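PDB 1UB7: 3-oxoacyl-[acyl-carrier protein] synthase from Thermus thermophilus, which probably catalyses the first condensation of fatty acid synthesis, joining an acetyl unit from acetyl-CoA to malonyl-ACP with loss of carbon dioxide. Local coordinates for residues Val244-Asn249 with Val304-Gly309; Gly136-Ser141 with Thr277-Ile282; Ala74-Thr79 with Gln130-Val135; Ala9-Arg14 with Ile282-Lys287. All blocks are in the same frame, centred on the assembly; numbering follows the deposited sequence.

Interaction 1: residues Val244-Asn249 with Val304-Gly309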
# COMPACT_ATOMS: atom_id res chain seq x y z
N VAL A 244 21.02 11.59 -2.75
CA VAL A 244 20.52 10.58 -3.67
C VAL A 244 19.08 10.92 -3.98
O VAL A 244 18.17 10.71 -3.16
CB VAL A 244 20.61 9.18 -3.05
CG1 VAL A 244 20.45 8.12 -4.14
CG2 VAL A 244 21.94 9.02 -2.33
N PRO A 245 18.86 11.49 -5.16
CA PRO A 245 17.52 11.88 -5.60
C PRO A 245 16.87 10.86 -6.50
O PRO A 245 17.53 9.96 -7.02
CB PRO A 245 17.79 13.17 -6.36
CG PRO A 245 19.06 12.80 -7.10
CD PRO A 245 19.89 12.16 -5.99
N HIS A 246 15.56 11.00 -6.67
CA HIS A 246 14.82 10.14 -7.57
C HIS A 246 15.50 10.36 -8.92
O HIS A 246 15.82 11.49 -9.27
CB HIS A 246 13.36 10.59 -7.64
CG HIS A 246 12.54 9.85 -8.64
ND1 HIS A 246 11.39 10.37 -9.19
CD2 HIS A 246 12.69 8.62 -9.18
CE1 HIS A 246 10.87 9.49 -10.03
NE2 HIS A 246 11.64 8.42 -10.04
N GLN A 247 15.74 9.30 -9.68
CA GLN A 247 16.38 9.43 -10.98
C GLN A 247 15.33 9.53 -12.07
O GLN A 247 15.10 8.57 -12.80
CB GLN A 247 17.29 8.23 -11.27
CG GLN A 247 18.37 8.01 -10.23
CD GLN A 247 19.40 9.12 -10.21
OE1 GLN A 247 20.14 9.29 -11.18
NE2 GLN A 247 19.46 9.87 -9.12
N ALA A 248 14.69 10.68 -12.19
CA ALA A 248 13.67 10.88 -13.20
C ALA A 248 14.17 11.68 -14.40
O ALA A 248 13.91 11.33 -15.56
CB ALA A 248 12.46 11.58 -12.59
N ASN A 249 14.91 12.75 -14.12
CA ASN A 249 15.43 13.62 -15.15
C ASN A 249 16.69 14.36 -14.69
O ASN A 249 16.73 14.96 -13.61
CB ASN A 249 14.34 14.62 -15.56
CG ASN A 249 14.85 15.69 -16.50
OD1 ASN A 249 15.51 16.64 -16.08
ND2 ASN A 249 14.55 15.53 -17.78
N VAL A 304 15.62 11.73 -1.53
CA VAL A 304 14.52 12.62 -1.83
C VAL A 304 13.86 12.17 -3.12
O VAL A 304 14.53 11.73 -4.05
CB VAL A 304 15.03 14.10 -1.95
CG1 VAL A 304 16.04 14.22 -3.09
CG2 VAL A 304 13.86 15.05 -2.19
N SER A 305 12.52 12.26 -3.18
CA SER A 305 11.78 11.85 -4.37
C SER A 305 10.45 12.60 -4.51
O SER A 305 9.90 13.12 -3.55
CB SER A 305 11.53 10.33 -4.34
OG SER A 305 10.79 9.91 -5.48
N PHE A 306 9.96 12.63 -5.74
CA PHE A 306 8.72 13.31 -6.09
C PHE A 306 8.03 12.39 -7.09
O PHE A 306 8.69 11.54 -7.67
CB PHE A 306 9.02 14.63 -6.81
CG PHE A 306 9.80 14.45 -8.09
CD1 PHE A 306 11.20 14.41 -8.08
CD2 PHE A 306 9.14 14.25 -9.31
CE1 PHE A 306 11.93 14.16 -9.27
CE2 PHE A 306 9.86 14.00 -10.50
CZ PHE A 306 11.25 13.96 -10.47
N GLY A 307 6.73 12.57 -7.30
CA GLY A 307 6.05 11.72 -8.25
C GLY A 307 4.54 11.89 -8.28
O GLY A 307 4.00 12.87 -7.75
N ALA A 308 3.87 10.91 -8.90
CA ALA A 308 2.41 10.94 -9.01
C ALA A 308 1.76 10.98 -7.64
O ALA A 308 2.26 10.41 -6.65
CB ALA A 308 1.91 9.73 -9.78
N GLY A 309 0.62 11.66 -7.60
CA GLY A 309 -0.14 11.81 -6.37
C GLY A 309 -0.95 13.09 -6.40
O GLY A 309 -2.17 13.04 -6.50
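H246 and F306 meet through contrasting first torsions: the histidine swings CG opposite its backbone N (chi1 174°), while the phenylalanine holds CG in the crowded position between N and the carbonyl carbon (chi1 60°). This sets H246 ND1 over one face of the phenyl ring, near its rim and 3.8 Å from F306 CZ, with the ring planes inclined at 57°. ND1 also gives a weak hydrogen bond to F306 O at 3.3 Å, and NE2 is bonded to N276 OD1. Both nitrogens of this predicted active-site histidine are thus engaged. A248, small enough to fit, covers part of one imidazole face and brings CB to 3.4 Å from F306 CZ. An alanine in place of F306 removes the ring and would probably open a gap beside H246 ND1 and A248 CB. Before the rings in sequence the strands pair in parallel: V304 N bonds V244 O at 3.2 Å and H246 N bonds V304 O weakly, so proline suits position 245, where the bridge needs no N-H. Strand 242-245 is the outer neighbour of strand 300-307 in its sheet; P245, V304 and F306 face helix 211-233, and V244 and S305 face helix 281-292.

Interaction 2: residues Gly136-Ser141 with Thr277-Ile282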
# COMPACT_ATOMS: atom_id res chain seq x y z
N GLY A 136 11.48 -1.72 -3.52
CA GLY A 136 11.03 -0.73 -4.48
C GLY A 136 11.15 -1.45 -5.81
O GLY A 136 12.26 -1.74 -6.24
N ALA A 137 10.02 -1.77 -6.44
CA ALA A 137 10.05 -2.50 -7.72
C ALA A 137 8.98 -2.07 -8.71
O ALA A 137 7.79 -2.03 -8.38
CB ALA A 137 9.94 -4.01 -7.45
N GLU A 138 9.41 -1.79 -9.94
CA GLU A 138 8.54 -1.32 -11.03
C GLU A 138 8.80 -1.94 -12.39
O GLU A 138 9.93 -2.01 -12.84
CB GLU A 138 8.68 0.19 -11.19
CG GLU A 138 8.10 1.00 -10.06
CD GLU A 138 6.62 1.25 -10.22
OE1 GLU A 138 5.89 0.32 -10.60
OE2 GLU A 138 6.19 2.39 -9.95
N ALA A 139 7.73 -2.35 -13.07
CA ALA A 139 7.84 -2.90 -14.42
C ALA A 139 7.01 -1.94 -15.28
O ALA A 139 5.95 -2.30 -15.78
CB ALA A 139 7.25 -4.30 -14.48
N LEU A 140 7.49 -0.72 -15.44
CA LEU A 140 6.77 0.28 -16.21
C LEU A 140 6.59 -0.10 -17.67
O LEU A 140 5.61 0.29 -18.30
CB LEU A 140 7.47 1.63 -16.09
CG LEU A 140 7.35 2.12 -14.65
CD1 LEU A 140 8.39 3.21 -14.35
CD2 LEU A 140 5.92 2.60 -14.41
N SER A 141 7.51 -0.90 -18.19
CA SER A 141 7.43 -1.32 -19.58
C SER A 141 6.17 -2.12 -19.85
O SER A 141 5.93 -2.54 -20.97
CB SER A 141 8.65 -2.15 -19.96
OG SER A 141 8.65 -3.40 -19.29
N THR A 277 13.35 4.44 -13.06
CA THR A 277 12.86 3.16 -12.54
C THR A 277 11.91 3.34 -11.37
O THR A 277 11.68 2.42 -10.59
CB THR A 277 13.99 2.27 -12.06
OG1 THR A 277 14.69 2.94 -10.99
CG2 THR A 277 14.92 1.96 -13.21
N SER A 278 11.37 4.54 -11.23
CA SER A 278 10.39 4.82 -10.20
C SER A 278 10.87 4.46 -8.80
O SER A 278 11.92 4.90 -8.36
CB SER A 278 9.11 4.08 -10.53
OG SER A 278 8.08 4.41 -9.62
N THR A 279 10.07 3.66 -8.09
CA THR A 279 10.43 3.26 -6.73
C THR A 279 11.79 2.58 -6.58
O THR A 279 12.39 2.64 -5.52
CB THR A 279 9.34 2.34 -6.12
OG1 THR A 279 9.10 1.23 -6.99
CG2 THR A 279 8.04 3.11 -5.90
N ALA A 280 12.27 1.93 -7.64
CA ALA A 280 13.57 1.25 -7.59
C ALA A 280 14.74 2.20 -7.77
O ALA A 280 15.89 1.86 -7.51
CB ALA A 280 13.64 0.16 -8.66
N SER A 281 14.42 3.41 -8.19
CA SER A 281 15.41 4.43 -8.48
C SER A 281 16.47 4.66 -7.42
O SER A 281 17.68 4.52 -7.67
CB SER A 281 14.67 5.73 -8.79
OG SER A 281 15.51 6.64 -9.45
N ILE A 282 16.03 5.04 -6.23
CA ILE A 282 16.96 5.31 -5.15
C ILE A 282 17.72 4.08 -4.67
O ILE A 282 18.93 4.15 -4.42
CB ILE A 282 16.20 6.01 -4.01
CG1 ILE A 282 15.73 7.38 -4.53
CG2 ILE A 282 17.08 6.13 -2.78
CD1 ILE A 282 14.84 8.16 -3.60
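G136, near the end of strand 131-138, and A280, in the 3-10 turn just ahead of helix 281-292, bring their CA atoms to 4.5 Å, a closeness that depends on the glycine, because a CB there would run into T279 O. The methyl of A280 packs on the strand backbone, its CB 3.4 Å from G136 O. Two residues on, and on the same side of the strand, E138 bends sharply at its second torsion (chi2 -85°), bringing its carboxylate to S278. There S278 OG donates to E138 OE2 at 2.8 Å, meeting the anti lone pair of that oxygen. The same carboxylate receives N80 ND2 on OE2 and T81 OG1 on OE1. This is a seam of the thiolase fold, in which helix 281-292 runs between two sheets and its leading turn abuts the strand end of one of them. S278 N in turn bonds OD1 of N276, a predicted active-site residue, so E138 probably bears on N276 only through S278. An alanine in place of E138 removes the acceptor and would probably leave S278 OG, N80 and T81 without their shared mate. T279 crosses the glutamate side chain at about a right angle, with OG1 3.2 Å from E138 CG; that hydroxyl bonds A78 O on the adjoining strand. L140 adds an apolar touch, CD1 to S278 CB at 4.0 Å.

Interaction 3: residues Ala74-Thr79 with Gln130-Val135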
# COMPACT_ATOMS: atom_id res chain seq x y z
N ALA A 74 8.33 -8.54 8.25
CA ALA A 74 7.43 -7.82 7.36
C ALA A 74 8.02 -7.49 6.02
O ALA A 74 9.19 -7.10 5.90
CB ALA A 74 6.94 -6.52 8.03
N VAL A 75 7.19 -7.63 4.99
CA VAL A 75 7.61 -7.30 3.66
C VAL A 75 6.66 -6.25 3.11
O VAL A 75 5.44 -6.44 3.08
CB VAL A 75 7.58 -8.52 2.73
CG1 VAL A 75 8.16 -8.15 1.36
CG2 VAL A 75 8.34 -9.64 3.37
N ILE A 76 7.24 -5.12 2.71
CA ILE A 76 6.48 -4.04 2.11
C ILE A 76 7.03 -3.84 0.71
O ILE A 76 8.24 -3.59 0.55
CB ILE A 76 6.67 -2.71 2.84
CG1 ILE A 76 6.20 -2.80 4.30
CG2 ILE A 76 5.88 -1.65 2.11
CD1 ILE A 76 6.50 -1.50 5.12
N VAL A 77 6.18 -3.96 -0.30
CA VAL A 77 6.65 -3.73 -1.66
C VAL A 77 6.10 -2.40 -2.17
O VAL A 77 4.90 -2.23 -2.37
CB VAL A 77 6.20 -4.85 -2.63
CG1 VAL A 77 6.41 -4.41 -4.07
CG2 VAL A 77 7.00 -6.14 -2.36
N ALA A 78 6.98 -1.42 -2.36
CA ALA A 78 6.52 -0.15 -2.89
C ALA A 78 6.55 -0.31 -4.40
O ALA A 78 7.62 -0.53 -4.99
CB ALA A 78 7.44 0.97 -2.47
N THR A 79 5.38 -0.26 -5.02
CA THR A 79 5.27 -0.41 -6.46
C THR A 79 4.01 0.27 -6.94
O THR A 79 3.15 0.63 -6.13
CB THR A 79 5.19 -1.91 -6.87
OG1 THR A 79 5.21 -2.02 -8.30
CG2 THR A 79 3.90 -2.55 -6.32
N GLN A 130 10.60 -6.71 13.95
CA GLN A 130 12.00 -6.63 14.36
C GLN A 130 12.79 -6.02 13.20
O GLN A 130 13.60 -5.12 13.39
CB GLN A 130 12.56 -8.03 14.66
CG GLN A 130 14.07 -8.04 14.84
CD GLN A 130 14.67 -9.45 14.92
OE1 GLN A 130 15.89 -9.61 14.97
NE2 GLN A 130 13.81 -10.48 14.92
N LYS A 131 12.53 -6.54 12.01
CA LYS A 131 13.17 -6.06 10.79
C LYS A 131 12.11 -6.07 9.71
O LYS A 131 11.15 -6.84 9.78
CB LYS A 131 14.31 -6.99 10.38
CG LYS A 131 15.52 -6.99 11.30
CD LYS A 131 16.45 -8.12 10.90
CE LYS A 131 17.78 -8.11 11.64
NZ LYS A 131 18.58 -9.31 11.23
N VAL A 132 12.29 -5.21 8.72
CA VAL A 132 11.33 -5.11 7.63
C VAL A 132 12.04 -5.12 6.30
O VAL A 132 13.04 -4.43 6.14
CB VAL A 132 10.52 -3.78 7.71
CG1 VAL A 132 9.54 -3.70 6.55
CG2 VAL A 132 9.77 -3.71 9.01
N LEU A 133 11.54 -5.91 5.36
CA LEU A 133 12.12 -5.95 4.03
C LEU A 133 11.34 -4.94 3.20
O LEU A 133 10.17 -5.17 2.91
CB LEU A 133 11.99 -7.35 3.39
CG LEU A 133 12.50 -7.50 1.94
CD1 LEU A 133 14.01 -7.25 1.86
CD2 LEU A 133 12.19 -8.90 1.43
N ALA A 134 11.98 -3.83 2.85
CA ALA A 134 11.33 -2.78 2.07
C ALA A 134 11.80 -2.85 0.60
O ALA A 134 12.96 -2.59 0.30
CB ALA A 134 11.65 -1.41 2.68
N VAL A 135 10.89 -3.19 -0.30
CA VAL A 135 11.25 -3.32 -1.70
C VAL A 135 10.66 -2.23 -2.60
O VAL A 135 9.51 -1.85 -2.44
CB VAL A 135 10.78 -4.69 -2.25
CG1 VAL A 135 11.04 -4.79 -3.74
CG2 VAL A 135 11.44 -5.82 -1.49
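V77 and V135 lie side by side and point the same way, V77 CG2 being 4.1 Å from V135 CB. V75 and L133, two residues back and on the same face, repeat this, with V75 CG1 4.1 Å from L133 CD2. The opposite face of the sheet carries A74, I76, V132 and A134. Here V132 sets CG1 opposite its backbone N (chi1 179°), which brings it to 4.0 Å from I76 CD1; the two side chains cross obliquely. Branched residues suit extended strands whose both faces are buried, and the alanines at 74 and 134 add less bulk beside I76 and V132. Between the faces runs a parallel ladder. L133 N bonds A74 O at 2.7 Å, I76 N bonds L133 O at 2.9 Å, and V135 N bonds I76 O almost straight, at 178°. The last rung, A78 N to V135 O, is 2.6 Å long. The strand axes diverge by 18°, the moderate twist of a parallel pair. Polar partners gather at the ends: K131 NZ bonds E70 O and Q130 N bonds D73 OD2, while at the other end T79 OG1 bonds A137 O. From strand 72-78 the chain passes through helix 89-96 to strand 102-107, on the other edge of 72-78; helix 112-125 then makes the beta-alpha-beta crossover from 102-107 to 131-138, passing over 72-78. That helix covers I76 and V132, whereas helices 50-64 and 89-96 cover the face of V75, V77, L133 and V135.

Interaction 4: residues Ala9-Arg14 with Ile282-Lys287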
# COMPACT_ATOMS: atom_id res chain seq x y z
N ALA A 9 19.96 -4.73 -5.36
CA ALA A 9 19.13 -4.20 -6.45
C ALA A 9 19.33 -5.01 -7.71
O ALA A 9 20.25 -5.83 -7.80
CB ALA A 9 19.45 -2.73 -6.70
N TYR A 10 18.48 -4.78 -8.70
CA TYR A 10 18.53 -5.54 -9.95
C TYR A 10 17.88 -4.77 -11.08
O TYR A 10 16.96 -3.99 -10.86
CB TYR A 10 17.76 -6.85 -9.76
CG TYR A 10 17.45 -7.62 -11.04
CD1 TYR A 10 18.36 -8.56 -11.54
CD2 TYR A 10 16.24 -7.45 -11.72
CE1 TYR A 10 18.06 -9.32 -12.68
CE2 TYR A 10 15.93 -8.19 -12.86
CZ TYR A 10 16.85 -9.12 -13.33
OH TYR A 10 16.55 -9.89 -14.43
N VAL A 11 18.39 -4.96 -12.30
CA VAL A 11 17.78 -4.33 -13.47
C VAL A 11 17.69 -5.44 -14.47
O VAL A 11 18.51 -6.35 -14.47
CB VAL A 11 18.61 -3.19 -14.10
CG1 VAL A 11 18.40 -1.90 -13.33
CG2 VAL A 11 20.07 -3.58 -14.15
N PRO A 12 16.66 -5.41 -15.32
CA PRO A 12 16.58 -6.50 -16.30
C PRO A 12 17.83 -6.49 -17.19
O PRO A 12 18.53 -5.47 -17.32
CB PRO A 12 15.30 -6.18 -17.06
CG PRO A 12 14.47 -5.48 -16.04
CD PRO A 12 15.47 -4.56 -15.37
N GLU A 13 18.09 -7.63 -17.81
CA GLU A 13 19.24 -7.85 -18.68
C GLU A 13 19.17 -7.10 -20.02
O GLU A 13 20.16 -6.53 -20.47
CB GLU A 13 19.36 -9.35 -18.93
CG GLU A 13 20.50 -9.80 -19.80
CD GLU A 13 20.44 -11.30 -20.06
OE1 GLU A 13 20.38 -12.08 -19.08
OE2 GLU A 13 20.45 -11.70 -21.25
N ARG A 14 18.00 -7.09 -20.65
CA ARG A 14 17.83 -6.43 -21.93
C ARG A 14 17.95 -4.90 -21.88
O ARG A 14 17.20 -4.23 -21.17
CB ARG A 14 16.48 -6.83 -22.54
CG ARG A 14 16.07 -6.07 -23.79
CD ARG A 14 15.55 -7.04 -24.84
NE ARG A 14 14.49 -6.48 -25.68
CZ ARG A 14 13.87 -7.14 -26.65
NH1 ARG A 14 14.20 -8.40 -26.92
NH2 ARG A 14 12.91 -6.55 -27.35
N ILE A 282 16.03 5.04 -6.23
CA ILE A 282 16.96 5.31 -5.15
C ILE A 282 17.72 4.08 -4.67
O ILE A 282 18.93 4.15 -4.42
CB ILE A 282 16.20 6.01 -4.01
CG1 ILE A 282 15.73 7.38 -4.53
CG2 ILE A 282 17.08 6.13 -2.78
CD1 ILE A 282 14.84 8.16 -3.60
N PRO A 283 17.04 2.93 -4.51
CA PRO A 283 17.86 1.80 -4.06
C PRO A 283 18.91 1.39 -5.11
O PRO A 283 20.01 0.98 -4.74
CB PRO A 283 16.83 0.71 -3.74
CG PRO A 283 15.56 1.16 -4.48
CD PRO A 283 15.60 2.65 -4.33
N LEU A 284 18.59 1.52 -6.40
CA LEU A 284 19.55 1.20 -7.47
C LEU A 284 20.76 2.11 -7.35
O LEU A 284 21.90 1.66 -7.53
CB LEU A 284 18.92 1.41 -8.85
CG LEU A 284 18.06 0.25 -9.37
CD1 LEU A 284 17.28 0.69 -10.58
CD2 LEU A 284 18.98 -0.95 -9.71
N ALA A 285 20.52 3.38 -7.05
CA ALA A 285 21.58 4.37 -6.89
C ALA A 285 22.41 4.13 -5.62
O ALA A 285 23.64 4.19 -5.66
CB ALA A 285 21.00 5.79 -6.87
N LEU A 286 21.74 3.88 -4.50
CA LEU A 286 22.47 3.64 -3.25
C LEU A 286 23.45 2.48 -3.40
O LEU A 286 24.57 2.52 -2.88
CB LEU A 286 21.51 3.32 -2.11
CG LEU A 286 20.65 4.48 -1.63
CD1 LEU A 286 19.55 3.96 -0.74
CD2 LEU A 286 21.53 5.48 -0.90
N LYS A 287 23.01 1.43 -4.10
CA LYS A 287 23.83 0.25 -4.32
C LYS A 287 25.14 0.61 -5.01
O LYS A 287 26.21 0.19 -4.56
CB LYS A 287 23.08 -0.80 -5.16
CG LYS A 287 23.93 -2.04 -5.44
CD LYS A 287 23.31 -2.92 -6.52
CE LYS A 287 24.19 -4.12 -6.81
NZ LYS A 287 23.51 -5.04 -7.75
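A9 and L284 meet without an aromatic face between them: Y10 directs its CB away from the helix, and its side chain packs on L53 and K56 of helix 50-64, with OH bonded to E48. What Y10 offers L284 is its backbone, O lying 3.8 Å from L284 CD2. The contact itself is aliphatic. A9 CB sits 3.5 Å from L284 CD2, and the small alanine lets the helix come close, the CA atoms of A9 and L284 being 5.5 Å apart. V11 meets the leucine with one branch, CG1, which lies 3.8 Å from L284 CD2 and 3.9 Å from L284 CD1, so both leucine methyls close on a single valine methyl. K287, one turn further on the same side of the helix, carries CG opposite its backbone N (chi1 178°) and stays extended, so that CD runs past A9 CB at 3.9 Å and the ammonium reaches the strand backbone. The bond there, K287 NZ to A9 O at 3.4 Å, is weak; the stronger partner of the ammonium is D60, in a salt bridge. D60 also accepts the backbone N of A9, and thus ties strand and lysine together. Lysine fits because its stem packs on A9 while its charge finds D60. In the fold, strand 3-10 is the outermost of its sheet in this chain, next to 158-165. Helix 281-292 packs P283 and L286 on W113 of helix 112-125, and L286 reaches L303 of strand 300-307.

Interactions 2 and 4 lie at successive levels of helix 281-292, share I282 and have centres 9 Å apart. Both tie the helix to the sheet that holds interaction 3, while interaction 1 belongs to the other sheet. Interactions 2 and 3 share strand 131-138, with centres 15 Å apart, and touch at its junction with strand 72-78. Interaction 1 meets interaction 2 through Q247 N and S281 OG, 2.7 Å apart, and meets interaction 4 where V244 CG1 lies 3.6 Å from A285 CB. The predicted active-site residues H246 and N276 sit where interactions 1 and 2 join. Interaction 3 is more remote, its centre about 20 Å from that of interaction 1.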